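Local coordinates for protein DNA polymerase III subunit beta (Pseudomonas aeruginosa, PDB 4TSZ) that tethers DNA polymerases and other proteins to DNA and so gives them processivity in replication, at residues 261-264 against 265-269; 286-289 against 290-293. All blocks are in the same frame, centred on the assembly; numbering follows the deposited sequence.

Interaction 1: residues 261-264 against 265-269; sequences DRQQ and LREAF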
ATOM      1  N   ASP E 261     -24.076  20.937   4.319  1.00 45.89           N
ATOM      2  CA  ASP E 261     -23.769  19.644   4.907  1.00 43.95           C
ATOM      3  C   ASP E 261     -22.389  19.236   4.397  1.00 45.78           C
ATOM      4  O   ASP E 261     -22.178  19.176   3.181  1.00 44.82           O
ATOM      5  CB  ASP E 261     -24.840  18.601   4.519  1.00 45.02           C
ATOM      6  CG  ASP E 261     -24.636  17.264   5.207  1.00 48.82           C
ATOM      7  OD1 ASP E 261     -25.086  17.114   6.348  1.00 48.23           O
ATOM      8  OD2 ASP E 261     -23.984  16.387   4.615  1.00 52.41           O
ATOM      9  N   ARG E 262     -21.444  18.979   5.324  1.00 41.11           N
ATOM     10  CA  ARG E 262     -20.067  18.590   4.998  1.00 37.61           C
ATOM     11  C   ARG E 262     -20.017  17.356   4.078  1.00 40.57           C
ATOM     12  O   ARG E 262     -19.331  17.396   3.060  1.00 38.74           O
ATOM     13  CB  ARG E 262     -19.249  18.350   6.274  1.00 34.68           C
ATOM     14  CG  ARG E 262     -17.745  18.254   6.021  1.00 37.89           C
ATOM     15  CD  ARG E 262     -17.066  17.334   7.015  1.00 41.63           C
ATOM     16  NE  ARG E 262     -17.405  15.923   6.796  1.00 43.00           N
ATOM     17  CZ  ARG E 262     -16.751  15.110   5.972  1.00 50.08           C
ATOM     18  NH1 ARG E 262     -15.723  15.559   5.263  1.00 33.29           N
ATOM     19  NH2 ARG E 262     -17.121  13.842   5.847  1.00 37.24           N
ATOM     20  N   GLN E 263     -20.766  16.293   4.415  1.00 38.96           N
ATOM     21  CA  GLN E 263     -20.824  15.061   3.624  1.00 38.78           C
ATOM     22  C   GLN E 263     -21.398  15.269   2.227  1.00 43.20           C
ATOM     23  O   GLN E 263     -20.810  14.783   1.268  1.00 42.88           O
ATOM     24  CB  GLN E 263     -21.616  13.971   4.346  1.00 40.31           C
ATOM     25  CG  GLN E 263     -20.759  13.064   5.216  1.00 44.62           C
ATOM     26  CD  GLN E 263     -21.498  11.849   5.712  1.00 61.99           C
ATOM     27  OE1 GLN E 263     -21.410  11.491   6.873  1.00 46.26           O
ATOM     28  NE2 GLN E 263     -22.189  11.141   4.825  1.00 70.02           N
ATOM     29  N   GLN E 264     -22.518  16.004   2.110  1.00 40.40           N
ATOM     30  CA  GLN E 264     -23.156  16.290   0.821  1.00 40.27           C
ATOM     31  C   GLN E 264     -22.211  17.069  -0.093  1.00 42.51           C
ATOM     32  O   GLN E 264     -22.101  16.742  -1.270  1.00 41.58           O
ATOM     33  CB  GLN E 264     -24.456  17.080   1.012  1.00 42.05           C
ATOM     34  CG  GLN E 264     -25.635  16.254   1.504  1.00 47.40           C
ATOM     35  CD  GLN E 264     -26.917  17.028   1.326  1.00 72.31           C
ATOM     36  OE1 GLN E 264     -27.197  17.994   2.036  1.00 68.30           O
ATOM     37  NE2 GLN E 264     -27.703  16.651   0.334  1.00 70.47           N
ATOM     38  N   LEU E 265     -21.520  18.085   0.458  1.00 39.69           N
ATOM     39  CA  LEU E 265     -20.569  18.893  -0.298  1.00 39.12           C
ATOM     40  C   LEU E 265     -19.365  18.076  -0.712  1.00 41.08           C
ATOM     41  O   LEU E 265     -18.956  18.155  -1.864  1.00 39.45           O
ATOM     42  CB  LEU E 265     -20.161  20.167   0.465  1.00 39.71           C
ATOM     43  CG  LEU E 265     -21.265  21.231   0.620  1.00 46.17           C
ATOM     44  CD1 LEU E 265     -20.904  22.248   1.689  1.00 46.38           C
ATOM     45  CD2 LEU E 265     -21.564  21.933  -0.707  1.00 49.18           C
ATOM     46  N   ARG E 266     -18.820  17.256   0.211  1.00 38.17           N
ATOM     47  CA  ARG E 266     -17.682  16.394  -0.067  1.00 36.40           C
ATOM     48  C   ARG E 266     -17.998  15.388  -1.173  1.00 38.10           C
ATOM     49  O   ARG E 266     -17.178  15.225  -2.079  1.00 35.99           O
ATOM     50  CB  ARG E 266     -17.147  15.695   1.201  1.00 36.90           C
ATOM     51  CG  ARG E 266     -15.808  14.979   0.939  1.00 42.55           C
ATOM     52  CD  ARG E 266     -15.643  13.646   1.650  1.00 51.30           C
ATOM     53  NE  ARG E 266     -16.666  12.634   1.338  1.00 56.11           N
ATOM     54  CZ  ARG E 266     -16.611  11.776   0.317  1.00 65.52           C
ATOM     55  NH1 ARG E 266     -15.613  11.832  -0.556  1.00 50.87           N
ATOM     56  NH2 ARG E 266     -17.570  10.876   0.146  1.00 49.36           N
ATOM     57  N   GLU E 267     -19.193  14.761  -1.122  1.00 35.65           N
ATOM     58  CA  GLU E 267     -19.642  13.769  -2.113  1.00 34.93           C
ATOM     59  C   GLU E 267     -19.822  14.374  -3.498  1.00 40.33           C
ATOM     60  O   GLU E 267     -19.363  13.789  -4.488  1.00 37.65           O
ATOM     61  CB  GLU E 267     -20.922  13.059  -1.654  1.00 36.84           C
ATOM     62  CG  GLU E 267     -20.679  12.044  -0.551  1.00 45.06           C
ATOM     63  CD  GLU E 267     -21.834  11.801   0.409  1.00 65.67           C
ATOM     64  OE1 GLU E 267     -21.621  11.092   1.418  1.00 53.77           O
ATOM     65  OE2 GLU E 267     -22.943  12.333   0.172  1.00 59.94           O
ATOM     66  N   ALA E 268     -20.458  15.563  -3.562  1.00 40.06           N
ATOM     67  CA  ALA E 268     -20.681  16.299  -4.811  1.00 41.11           C
ATOM     68  C   ALA E 268     -19.366  16.791  -5.409  1.00 45.56           C
ATOM     69  O   ALA E 268     -19.193  16.703  -6.628  1.00 45.28           O
ATOM     70  CB  ALA E 268     -21.615  17.470  -4.565  1.00 42.84           C
ATOM     71  N   PHE E 269     -18.431  17.304  -4.559  1.00 42.00           N
ATOM     72  CA  PHE E 269     -17.113  17.745  -5.023  1.00 40.87           C
ATOM     73  C   PHE E 269     -16.308  16.547  -5.557  1.00 41.81           C
ATOM     74  O   PHE E 269     -15.693  16.669  -6.600  1.00 39.32           O
ATOM     75  CB  PHE E 269     -16.333  18.516  -3.934  1.00 42.56           C
ATOM     76  CG  PHE E 269     -16.843  19.904  -3.599  1.00 45.10           C
ATOM     77  CD1 PHE E 269     -17.426  20.706  -4.572  1.00 50.04           C
ATOM     78  CD2 PHE E 269     -16.686  20.431  -2.325  1.00 47.25           C
ATOM     79  CE1 PHE E 269     -17.907  21.990  -4.254  1.00 51.83           C
ATOM     80  CE2 PHE E 269     -17.161  21.715  -2.008  1.00 51.10           C
ATOM     81  CZ  PHE E 269     -17.767  22.485  -2.974  1.00 50.04           C
TER
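The backbone N-H of Glu267 donates to Gln263 O over 2.9 Å, an almost straight bond, and the extended Glu267 side chain lies beside the same carbonyl. With CG anti to its own carbonyl carbon (chi1 -74°), the chain runs toward the start of the helix and brings Glu267 CD to 3.3 Å from Gln263 O. The amide of Gln263 comes over from the previous turn: its NE2 lies 3.5 Å from Glu267 OE1, a long, weak hydrogen bond, with amide and carboxylate planes turned 70° against each other. These are the opening turns of helix 262-273, and Asp261 is its N-cap. The carboxylate of Asp261 caps the helix start: OD2 accepts Gln264 N at 2.9 Å through its anti lone pair, while the backbone Asp261 O takes Leu265 N at 3.0 Å. A negative group at this end probably interacts well with the helix dipole. Leu265 also sets its CG 3.4 Å from Asp261 O before its branch dips into the core, against Leu292, Val308, Val338 and Phe340. Arg262 and Arg266, four residues apart and bent alike at chi2 and chi3, lie with guanidinium planes only 26° apart, and Arg262 NH1 comes 4.1 Å from Arg266 CD. That NH1 is engaged elsewhere, donating to Leu330 O at the end of helix 323-330, on whose Leu327 the Arg266 side chain also rests. Ala268, its N-H bonded to Gln264 O, turns its methyl to Glu306 and Val308 of strand 303-309.

Interaction 2: residues 286-289 against 290-293; sequences QLSN and GLLK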
ATOM      1  N   GLN E 286     -21.785  27.980  -8.676  1.00 48.80           N
ATOM      2  CA  GLN E 286     -22.825  28.967  -8.922  1.00 49.75           C
ATOM      3  C   GLN E 286     -23.736  28.958  -7.722  1.00 53.12           C
ATOM      4  O   GLN E 286     -24.506  28.016  -7.519  1.00 50.94           O
ATOM      5  CB  GLN E 286     -23.579  28.729 -10.233  1.00 52.05           C
ATOM      6  CG  GLN E 286     -22.761  29.098 -11.467  1.00 65.14           C
ATOM      7  CD  GLN E 286     -23.434  28.731 -12.770  1.00 83.79           C
ATOM      8  OE1 GLN E 286     -23.173  29.340 -13.811  1.00 80.31           O
ATOM      9  NE2 GLN E 286     -24.287  27.707 -12.767  1.00 71.91           N
ATOM     10  N   LEU E 287     -23.559  29.970  -6.868  1.00 51.92           N
ATOM     11  CA  LEU E 287     -24.317  30.148  -5.641  1.00 52.78           C
ATOM     12  C   LEU E 287     -25.510  31.060  -5.873  1.00 60.45           C
ATOM     13  O   LEU E 287     -25.387  32.088  -6.533  1.00 62.28           O
ATOM     14  CB  LEU E 287     -23.391  30.719  -4.546  1.00 52.21           C
ATOM     15  CG  LEU E 287     -23.991  30.967  -3.160  1.00 56.74           C
ATOM     16  CD1 LEU E 287     -24.322  29.654  -2.434  1.00 55.99           C
ATOM     17  CD2 LEU E 287     -23.074  31.848  -2.330  1.00 57.29           C
ATOM     18  N   SER E 288     -26.668  30.657  -5.339  1.00 57.52           N
ATOM     19  CA  SER E 288     -27.944  31.379  -5.373  1.00 58.65           C
ATOM     20  C   SER E 288     -28.747  30.937  -4.144  1.00 62.81           C
ATOM     21  O   SER E 288     -28.297  30.033  -3.430  1.00 61.51           O
ATOM     22  CB  SER E 288     -28.701  31.099  -6.671  1.00 61.28           C
ATOM     23  OG  SER E 288     -29.080  29.740  -6.796  1.00 68.12           O
ATOM     24  N   ASN E 289     -29.913  31.576  -3.882  1.00 60.28           N
ATOM     25  CA  ASN E 289     -30.773  31.270  -2.735  1.00 60.73           C
ATOM     26  C   ASN E 289     -31.045  29.769  -2.557  1.00 63.23           C
ATOM     27  O   ASN E 289     -31.612  29.124  -3.445  1.00 61.93           O
ATOM     28  CB  ASN E 289     -32.082  32.075  -2.780  1.00 65.01           C
ATOM     29  CG  ASN E 289     -31.910  33.572  -2.661  1.00 96.85           C
ATOM     30  OD1 ASN E 289     -31.053  34.082  -1.926  1.00 93.73           O
ATOM     31  ND2 ASN E 289     -32.749  34.314  -3.366  1.00 93.02           N
ATOM     32  N   GLY E 290     -30.561  29.236  -1.435  1.00 60.07           N
ATOM     33  CA  GLY E 290     -30.677  27.836  -1.036  1.00 59.50           C
ATOM     34  C   GLY E 290     -30.021  26.809  -1.942  1.00 62.13           C
ATOM     35  O   GLY E 290     -30.253  25.609  -1.770  1.00 62.25           O
ATOM     36  N   LEU E 291     -29.188  27.251  -2.905  1.00 57.16           N
ATOM     37  CA  LEU E 291     -28.611  26.340  -3.886  1.00 55.88           C
ATOM     38  C   LEU E 291     -27.166  26.599  -4.284  1.00 57.93           C
ATOM     39  O   LEU E 291     -26.773  27.736  -4.526  1.00 57.67           O
ATOM     40  CB  LEU E 291     -29.530  26.336  -5.137  1.00 57.07           C
ATOM     41  CG  LEU E 291     -29.202  25.406  -6.312  1.00 61.64           C
ATOM     42  CD1 LEU E 291     -29.427  23.941  -5.947  1.00 61.87           C
ATOM     43  CD2 LEU E 291     -30.031  25.772  -7.525  1.00 65.19           C
ATOM     44  N   LEU E 292     -26.393  25.512  -4.403  1.00 53.05           N
ATOM     45  CA  LEU E 292     -25.028  25.540  -4.910  1.00 50.60           C
ATOM     46  C   LEU E 292     -24.925  24.603  -6.121  1.00 53.38           C
ATOM     47  O   LEU E 292     -25.047  23.382  -5.977  1.00 52.08           O
ATOM     48  CB  LEU E 292     -23.972  25.192  -3.835  1.00 49.06           C
ATOM     49  CG  LEU E 292     -22.506  25.319  -4.299  1.00 51.48           C
ATOM     50  CD1 LEU E 292     -22.084  26.781  -4.425  1.00 51.56           C
ATOM     51  CD2 LEU E 292     -21.571  24.581  -3.373  1.00 52.37           C
ATOM     52  N   LYS E 293     -24.731  25.186  -7.312  1.00 49.91           N
ATOM     53  CA  LYS E 293     -24.554  24.425  -8.550  1.00 49.35           C
ATOM     54  C   LYS E 293     -23.050  24.242  -8.758  1.00 51.15           C
ATOM     55  O   LYS E 293     -22.299  25.217  -8.656  1.00 50.85           O
ATOM     56  CB  LYS E 293     -25.170  25.153  -9.757  1.00 53.09           C
ATOM     57  CG  LYS E 293     -26.692  25.257  -9.749  1.00 70.15           C
ATOM     58  CD  LYS E 293     -27.173  25.946 -11.024  1.00 82.62           C
ATOM     59  CE  LYS E 293     -28.639  26.303 -11.006  1.00 94.61           C
ATOM     60  NZ  LYS E 293     -29.061  26.952 -12.274  1.00102.89           N
TER
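Ser288 and Leu291 hold each other by two backbone bonds, Ser288 N to Leu291 O and Leu291 N to Ser288 O, each 3.0 Å long. They differ in approach: Ser288 N comes in nearly straight on the carbonyl, whereas Leu291 N sits 43° out of the carbonyl plane of Ser288 and so is not on a lone pair. Their side chains share one face of the sheet, Ser288 OG lying 3.8 Å from Leu291 CB. Two residues farther from the turn on each strand, Gln286 and Lys293 form a second hydrogen-bonded pair, with Gln286 N to Lys293 O and Lys293 N to Gln286 O both at 2.8 Å. Beside this pair the two aliphatic stems run past each other, CB of Gln286 3.9 Å from CB of Lys293, and the extended lysine chain then leads its ammonium away. Between the two pairs, the non-hydrogen-bonded Leu287 and Leu292 turn to the other, buried face, their CD1 methyls 4.2 Å apart; CG of Leu287 stands anti to its backbone N (chi1 -179°), which carries CD1 toward Leu292. The link from Ser288 to Leu291 is a type II turn in which Gly290 takes a positive phi of 62°. Further out, Asn289 OD1 accepts Gly314 N, and backbone bonds tie Gly290 to Val310 and Tyr312, so the turn is held by the chain that follows strand 303-309. Leu291 and Lys293 pack on Glu307, and Leu291 also meets Arg104 of the second subunit. The whole is a beta hairpin with a two-residue loop, Asn289 and Gly290, joining the central strands of a four-stranded sheet in the C-terminal domain.

Following the chain from its N terminus, strand 256-261, an outermost strand of an eight-stranded sheet within this chain, runs straight into interaction 1, which winds the first turns of helix 262-273. After this helix ends, the chain enters strand 282-288, and interaction 2 folds it back into strand 291-297. The two contacts are in series: interaction 1 closes no loop, interaction 2 closes the short hairpin turn, and neither nests in or crosses the other. Their centres are about 14 Å apart, yet they meet in the core, where Leu265 CD2 lies 3.8 Å from Leu292 CD2. Helix and hairpin sheet are thereby packed together within the C-terminal domain, while Leu291 of the hairpin touches the second subunit.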